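Local coordinates for phosphoribosylaminoimidazole carboxylase, ATPase subunit (Bacillus anthracis, PDB 3V4S), which probably catalyses the ATP-dependent carboxylation of aminoimidazole ribonucleotide with bicarbonate to give N5-carboxyaminoimidazole ribonucleotide in purine biosynthesis, at residues Y148-K153 / C185-W190; G158-G163 / N221-E226. All coordinates share one frame; numbering follows the deposited sequence.

Contact 1: Y148-K153 / C185-W190; sequences YPSVLK and CILEKW. With ATP (adenosine-5'-triphosphate), chain F.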
# COMPACT_ATOMS: atom_id res chain seq x y z
N TYR B 148 -0.10 12.80 45.80
CA TYR B 148 -0.99 13.15 44.69
C TYR B 148 -0.42 14.28 43.82
O TYR B 148 0.26 15.17 44.34
CB TYR B 148 -2.34 13.59 45.22
CG TYR B 148 -2.93 12.64 46.23
CD1 TYR B 148 -3.58 11.49 45.81
CD2 TYR B 148 -2.83 12.90 47.59
CE1 TYR B 148 -4.12 10.61 46.72
CE2 TYR B 148 -3.36 12.02 48.52
CZ TYR B 148 -4.01 10.88 48.07
OH TYR B 148 -4.55 10.02 48.98
N PRO B 149 -0.70 14.27 42.50
CA PRO B 149 -1.52 13.27 41.81
C PRO B 149 -0.72 12.03 41.41
O PRO B 149 0.48 12.09 41.23
CB PRO B 149 -2.02 14.03 40.57
CG PRO B 149 -1.05 15.15 40.35
CD PRO B 149 -0.15 15.27 41.56
N SER B 150 -1.40 10.89 41.29
CA SER B 150 -0.76 9.62 40.94
C SER B 150 -1.73 8.76 40.15
O SER B 150 -2.92 9.06 40.07
CB SER B 150 -0.24 8.88 42.19
OG SER B 150 -1.29 8.69 43.12
N VAL B 151 -1.23 7.69 39.54
CA VAL B 151 -2.07 6.85 38.72
C VAL B 151 -1.77 5.40 39.05
O VAL B 151 -0.62 4.99 39.04
CB VAL B 151 -1.86 7.11 37.21
CG1 VAL B 151 -2.67 6.12 36.38
CG2 VAL B 151 -2.28 8.53 36.86
N LEU B 152 -2.82 4.65 39.36
CA LEU B 152 -2.74 3.21 39.58
C LEU B 152 -3.09 2.43 38.30
O LEU B 152 -4.15 2.65 37.70
CB LEU B 152 -3.71 2.82 40.71
CG LEU B 152 -3.61 1.41 41.28
CD1 LEU B 152 -2.28 1.19 42.02
CD2 LEU B 152 -4.79 1.16 42.21
N LYS B 153 -2.22 1.51 37.91
CA LYS B 153 -2.39 0.75 36.67
C LYS B 153 -2.17 -0.72 36.96
O LYS B 153 -1.19 -1.07 37.62
CB LYS B 153 -1.31 1.16 35.64
CG LYS B 153 -1.20 2.65 35.31
CD LYS B 153 -0.17 2.87 34.19
CE LYS B 153 -0.21 4.33 33.75
NZ LYS B 153 0.81 4.65 32.71
N CYS B 185 -0.96 -4.24 40.59
CA CYS B 185 -0.87 -2.92 40.00
C CYS B 185 0.47 -2.29 40.31
O CYS B 185 1.20 -2.79 41.16
CB CYS B 185 -1.94 -2.01 40.62
SG CYS B 185 -3.66 -2.35 40.22
N ILE B 186 0.78 -1.20 39.61
CA ILE B 186 1.81 -0.28 40.05
C ILE B 186 1.12 1.05 40.26
O ILE B 186 0.19 1.42 39.52
CB ILE B 186 2.99 -0.08 39.04
CG1 ILE B 186 2.50 0.20 37.61
CG2 ILE B 186 3.94 -1.28 39.05
CD1 ILE B 186 3.59 0.75 36.69
N LEU B 187 1.54 1.75 41.31
CA LEU B 187 1.22 3.15 41.44
C LEU B 187 2.41 3.95 40.93
O LEU B 187 3.55 3.66 41.26
CB LEU B 187 0.89 3.52 42.88
CG LEU B 187 0.36 4.96 43.07
CD1 LEU B 187 -1.07 5.07 42.58
CD2 LEU B 187 0.45 5.38 44.55
N GLU B 188 2.13 4.95 40.09
CA GLU B 188 3.18 5.83 39.60
C GLU B 188 2.76 7.28 39.67
O GLU B 188 1.57 7.61 39.57
CB GLU B 188 3.59 5.44 38.17
CG GLU B 188 2.51 5.69 37.13
CD GLU B 188 2.96 5.34 35.71
OE1 GLU B 188 3.79 4.42 35.53
OE2 GLU B 188 2.43 5.97 34.78
N LYS B 189 3.75 8.15 39.85
CA LYS B 189 3.51 9.59 39.86
C LYS B 189 2.88 10.08 38.56
O LYS B 189 3.21 9.58 37.47
CB LYS B 189 4.80 10.35 40.13
CG LYS B 189 5.26 10.26 41.57
CD LYS B 189 6.52 11.08 41.81
CE LYS B 189 6.99 10.95 43.26
NZ LYS B 189 8.32 11.60 43.45
N TRP B 190 1.95 11.02 38.69
CA TRP B 190 1.42 11.77 37.56
C TRP B 190 2.53 12.58 36.93
O TRP B 190 3.36 13.18 37.62
CB TRP B 190 0.33 12.68 38.05
CG TRP B 190 -0.31 13.51 36.97
CD1 TRP B 190 -0.00 14.82 36.61
CD2 TRP B 190 -1.40 13.12 36.07
NE1 TRP B 190 -0.81 15.25 35.58
CE2 TRP B 190 -1.67 14.27 35.21
CE3 TRP B 190 -2.15 11.97 35.91
CZ2 TRP B 190 -2.65 14.25 34.23
CZ3 TRP B 190 -3.14 11.95 34.92
CH2 TRP B 190 -3.38 13.06 34.10
PG ATP F . -2.83 1.57 25.45
O1G ATP F . -1.84 2.44 24.72
O2G ATP F . -4.22 1.52 24.85
O3G ATP F . -2.28 0.22 25.82
PB ATP F . -2.92 1.77 28.34
O1B ATP F . -4.23 1.12 28.70
O2B ATP F . -1.64 1.03 28.55
O3B ATP F . -3.03 2.40 26.84
PA ATP F . -1.46 4.03 29.34
O1A ATP F . -0.83 4.13 27.97
O2A ATP F . -0.60 3.69 30.53
O3A ATP F . -2.77 3.08 29.29
O5' ATP F . -2.19 5.42 29.65
C5' ATP F . -3.21 5.89 28.76
C4' ATP F . -3.13 7.41 28.81
O4' ATP F . -3.33 7.87 30.16
C3' ATP F . -1.76 7.94 28.40
O3' ATP F . -1.54 8.00 26.98
C2' ATP F . -1.73 9.27 29.13
O2' ATP F . -2.42 10.28 28.39
C1' ATP F . -2.48 8.99 30.44
N9 ATP F . -1.47 8.65 31.48
C8 ATP F . -1.05 7.41 31.82
N7 ATP F . -0.10 7.47 32.79
C5 ATP F . 0.09 8.77 33.09
C6 ATP F . 0.94 9.54 34.03
N6 ATP F . 1.81 8.94 34.88
N1 ATP F . 0.83 10.90 34.02
C2 ATP F . -0.02 11.55 33.20
N3 ATP F . -0.81 10.90 32.32
C4 ATP F . -0.81 9.54 32.23
O HOH W 1 3.30 3.56 32.96
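The indole of W190 is touched at its edge, in plane, by CG2 of V151, 3.6 Å from W190 CE3, while the adenine of ATP lies over one face, its C2 3.4 Å above the ring plane and shifted toward the rim. The P149 ring, preceded by a cis peptide, crosses the tryptophan side chain at about a right angle, with CG against W190 CB. This is the adenine pocket of an ATP-grasp domain, here built on two antiparallel neighbours in a four-stranded sheet, strands 150-154 and 185-189. Paired V151–E188 and K153–I186 backbone bonds hold the strands in register, and W190 N to P149 O adds one more backbone bond just past the strand ends. V151, K153, I186 and E188 occupy the nucleotide side of the sheet. E188, with CG between its backbone N and carbonyl carbon (chi1 67°), runs extended so that OE2 takes the adenine N6 at 3.0 Å in a nearly straight bond (168°). The same N6 also donates to the backbone O of K189, so the exocyclic amine is gripped twice. K153, extended beyond CG, brings NZ to O2A of the alpha-phosphate (2.8 Å) and to adenine N7 (3.0 Å). The salt bridge to E188, together with the alpha-phosphate, probably offsets its positive charge; E188 OE1 in turn pairs with K117. On the opposite face, L152 packs against helix 173-182 and L187 against helix 136-146, and L152 CD1 rests 3.5 Å from C185 CB. In the K153–E188 bridge, NZ approaches OE2 at 2.9 Å from above the carboxylate plane, 47° out of it.

Contact 2: G158-G163 / N221-E226; sequences GYDGKG and NNILHE. With ATP (adenosine-5'-triphosphate), chain F.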
# COMPACT_ATOMS: atom_id res chain seq x y z
N GLY B 158 -3.87 -4.45 30.63
CA GLY B 158 -4.40 -3.10 30.43
C GLY B 158 -4.29 -2.62 28.99
O GLY B 158 -3.28 -2.85 28.32
N TYR B 159 -5.35 -1.97 28.51
CA TYR B 159 -5.37 -1.33 27.19
C TYR B 159 -6.49 -0.30 27.23
O TYR B 159 -7.47 -0.47 27.98
CB TYR B 159 -5.61 -2.34 26.04
CG TYR B 159 -6.93 -3.05 26.13
CD1 TYR B 159 -7.08 -4.19 26.95
CD2 TYR B 159 -8.05 -2.59 25.43
CE1 TYR B 159 -8.30 -4.84 27.06
CE2 TYR B 159 -9.28 -3.25 25.54
CZ TYR B 159 -9.39 -4.37 26.35
OH TYR B 159 -10.59 -5.03 26.47
N ASP B 160 -6.35 0.77 26.45
CA ASP B 160 -7.35 1.84 26.40
C ASP B 160 -7.69 2.42 27.79
O ASP B 160 -8.81 2.87 28.04
CB ASP B 160 -8.61 1.35 25.67
CG ASP B 160 -8.38 1.15 24.17
OD1 ASP B 160 -7.33 1.58 23.64
OD2 ASP B 160 -9.26 0.57 23.52
N GLY B 161 -6.70 2.41 28.69
CA GLY B 161 -6.87 2.88 30.07
C GLY B 161 -7.75 2.02 30.97
O GLY B 161 -8.10 2.43 32.09
N LYS B 162 -8.12 0.82 30.51
CA LYS B 162 -8.86 -0.13 31.35
C LYS B 162 -7.92 -0.68 32.41
O LYS B 162 -6.77 -1.01 32.12
CB LYS B 162 -9.44 -1.28 30.52
CG LYS B 162 -10.61 -0.88 29.63
CD LYS B 162 -11.09 -2.08 28.83
CE LYS B 162 -12.01 -1.67 27.69
NZ LYS B 162 -13.27 -1.02 28.16
N GLY B 163 -8.40 -0.77 33.65
CA GLY B 163 -7.53 -1.11 34.77
C GLY B 163 -6.63 0.06 35.16
O GLY B 163 -5.46 -0.14 35.47
N ASN B 221 -10.56 9.71 26.35
CA ASN B 221 -11.06 8.55 27.10
C ASN B 221 -10.00 7.44 27.14
O ASN B 221 -10.34 6.27 27.12
CB ASN B 221 -12.36 7.97 26.47
CG ASN B 221 -13.57 8.87 26.62
OD1 ASN B 221 -13.69 9.64 27.58
ND2 ASN B 221 -14.51 8.77 25.67
N ASN B 222 -8.72 7.83 27.17
CA ASN B 222 -7.58 6.89 27.13
C ASN B 222 -7.42 6.04 25.86
O ASN B 222 -6.68 5.04 25.87
CB ASN B 222 -7.59 5.96 28.36
CG ASN B 222 -7.38 6.71 29.65
OD1 ASN B 222 -8.10 6.49 30.64
ND2 ASN B 222 -6.41 7.63 29.66
N ILE B 223 -8.12 6.43 24.79
CA ILE B 223 -7.97 5.76 23.50
C ILE B 223 -7.34 6.76 22.54
O ILE B 223 -7.72 7.93 22.54
CB ILE B 223 -9.34 5.31 22.92
CG1 ILE B 223 -10.12 4.47 23.94
CG2 ILE B 223 -9.14 4.53 21.62
CD1 ILE B 223 -11.54 4.17 23.53
N LEU B 224 -6.36 6.32 21.75
CA LEU B 224 -5.74 7.19 20.76
C LEU B 224 -6.81 7.81 19.86
O LEU B 224 -7.70 7.12 19.37
CB LEU B 224 -4.68 6.44 19.94
CG LEU B 224 -3.84 7.27 18.95
CD1 LEU B 224 -3.12 8.42 19.66
CD2 LEU B 224 -2.84 6.36 18.25
N HIS B 225 -6.73 9.12 19.69
CA HIS B 225 -7.68 9.84 18.85
C HIS B 225 -6.98 10.30 17.60
O HIS B 225 -7.40 9.96 16.48
CB HIS B 225 -8.30 11.02 19.61
CG HIS B 225 -9.03 12.00 18.73
ND1 HIS B 225 -9.97 11.60 17.82
CD2 HIS B 225 -8.95 13.38 18.64
CE1 HIS B 225 -10.45 12.69 17.18
NE2 HIS B 225 -9.83 13.78 17.69
N GLU B 226 -5.89 11.06 17.78
CA GLU B 226 -5.11 11.61 16.67
C GLU B 226 -3.60 11.41 16.86
O GLU B 226 -3.10 11.44 17.99
CB GLU B 226 -5.40 13.11 16.50
CG GLU B 226 -6.76 13.38 15.86
CD GLU B 226 -7.06 14.87 15.73
OE1 GLU B 226 -7.75 15.25 14.77
OE2 GLU B 226 -6.58 15.66 16.59
PG ATP F . -2.83 1.57 25.45
O1G ATP F . -1.84 2.44 24.72
O2G ATP F . -4.22 1.52 24.85
O3G ATP F . -2.28 0.22 25.82
PB ATP F . -2.92 1.77 28.34
O1B ATP F . -4.23 1.12 28.70
O2B ATP F . -1.64 1.03 28.55
O3B ATP F . -3.03 2.40 26.84
PA ATP F . -1.46 4.03 29.34
O1A ATP F . -0.83 4.13 27.97
O2A ATP F . -0.60 3.69 30.53
O3A ATP F . -2.77 3.08 29.29
O5' ATP F . -2.19 5.42 29.65
C5' ATP F . -3.21 5.89 28.76
C4' ATP F . -3.13 7.41 28.81
O4' ATP F . -3.33 7.87 30.16
C3' ATP F . -1.76 7.94 28.40
O3' ATP F . -1.54 8.00 26.98
C2' ATP F . -1.73 9.27 29.13
O2' ATP F . -2.42 10.28 28.39
C1' ATP F . -2.48 8.99 30.44
N9 ATP F . -1.47 8.65 31.48
C8 ATP F . -1.05 7.41 31.82
N7 ATP F . -0.10 7.47 32.79
C5 ATP F . 0.09 8.77 33.09
C6 ATP F . 0.94 9.54 34.03
N6 ATP F . 1.81 8.94 34.88
N1 ATP F . 0.83 10.90 34.02
C2 ATP F . -0.02 11.55 33.20
N3 ATP F . -0.81 10.90 32.32
C4 ATP F . -0.81 9.54 32.23
O HOH W 2 -5.44 3.54 21.84
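D160 meets N222 through the backbone, its CA hydrogen directed at N222 O (CA to O 3.3 Å, a CA-H...O contact). Beside it, G161 CA lies 3.6 Å from N222 CB, an approach made easy by the bare glycine. The carboxylate carbon of D160 rests on the I223 side chain (CG to CG1 3.8 Å). N222 keeps its CG beside the backbone N (chi1 -65°), which places ND2 next to the ATP ribose oxygen O4'. One water bridges the two segments, donating to D160 OD1 over a long 3.3 Å and accepting from L224 N at 2.9 Å.

The turn itself grips the phosphates. D160 N donates to O2G of the gamma-phosphate and G161 N to O1B of the beta-phosphate, each over 2.8 Å, as expected of the glycine-rich loop of ATP-grasp enzymes. Both amides are aimed by a type I' turn from Y159 to K162, closed by K162 N to Y159 O at 2.9 Å. D160 and G161, the two central residues, both have positive phi. Beyond this shell the turn belongs to the hairpin between strands 150-154 and 164-167, where G163 bonds to T154. N222 leads into strand 223-229, which lies between strands 209-220 and 316-322; L224 packs on M318, and H225 lies against Q381 of helix 379-384.

The two contacts serve the same nucleotide from different levels of the ATP-grasp domain. Contact 1 is buried, a regular antiparallel strand pair in the four-stranded sheet, and it handles the adenine and alpha-phosphate with both side chains and backbone. Contact 2 is a surface contact in which the turn of the 150-154/164-167 hairpin meets the start of a strand in the eight-stranded sheet; it covers much less area, lacks direct hydrogen bonds between its segments, and reaches the outer phosphates through backbone amides. Strand 150-154 links them along the chain. Their centres lie about 16 Å apart, with ATP touching both, so that one ligand spans a buried strand pair and a loop at the surface.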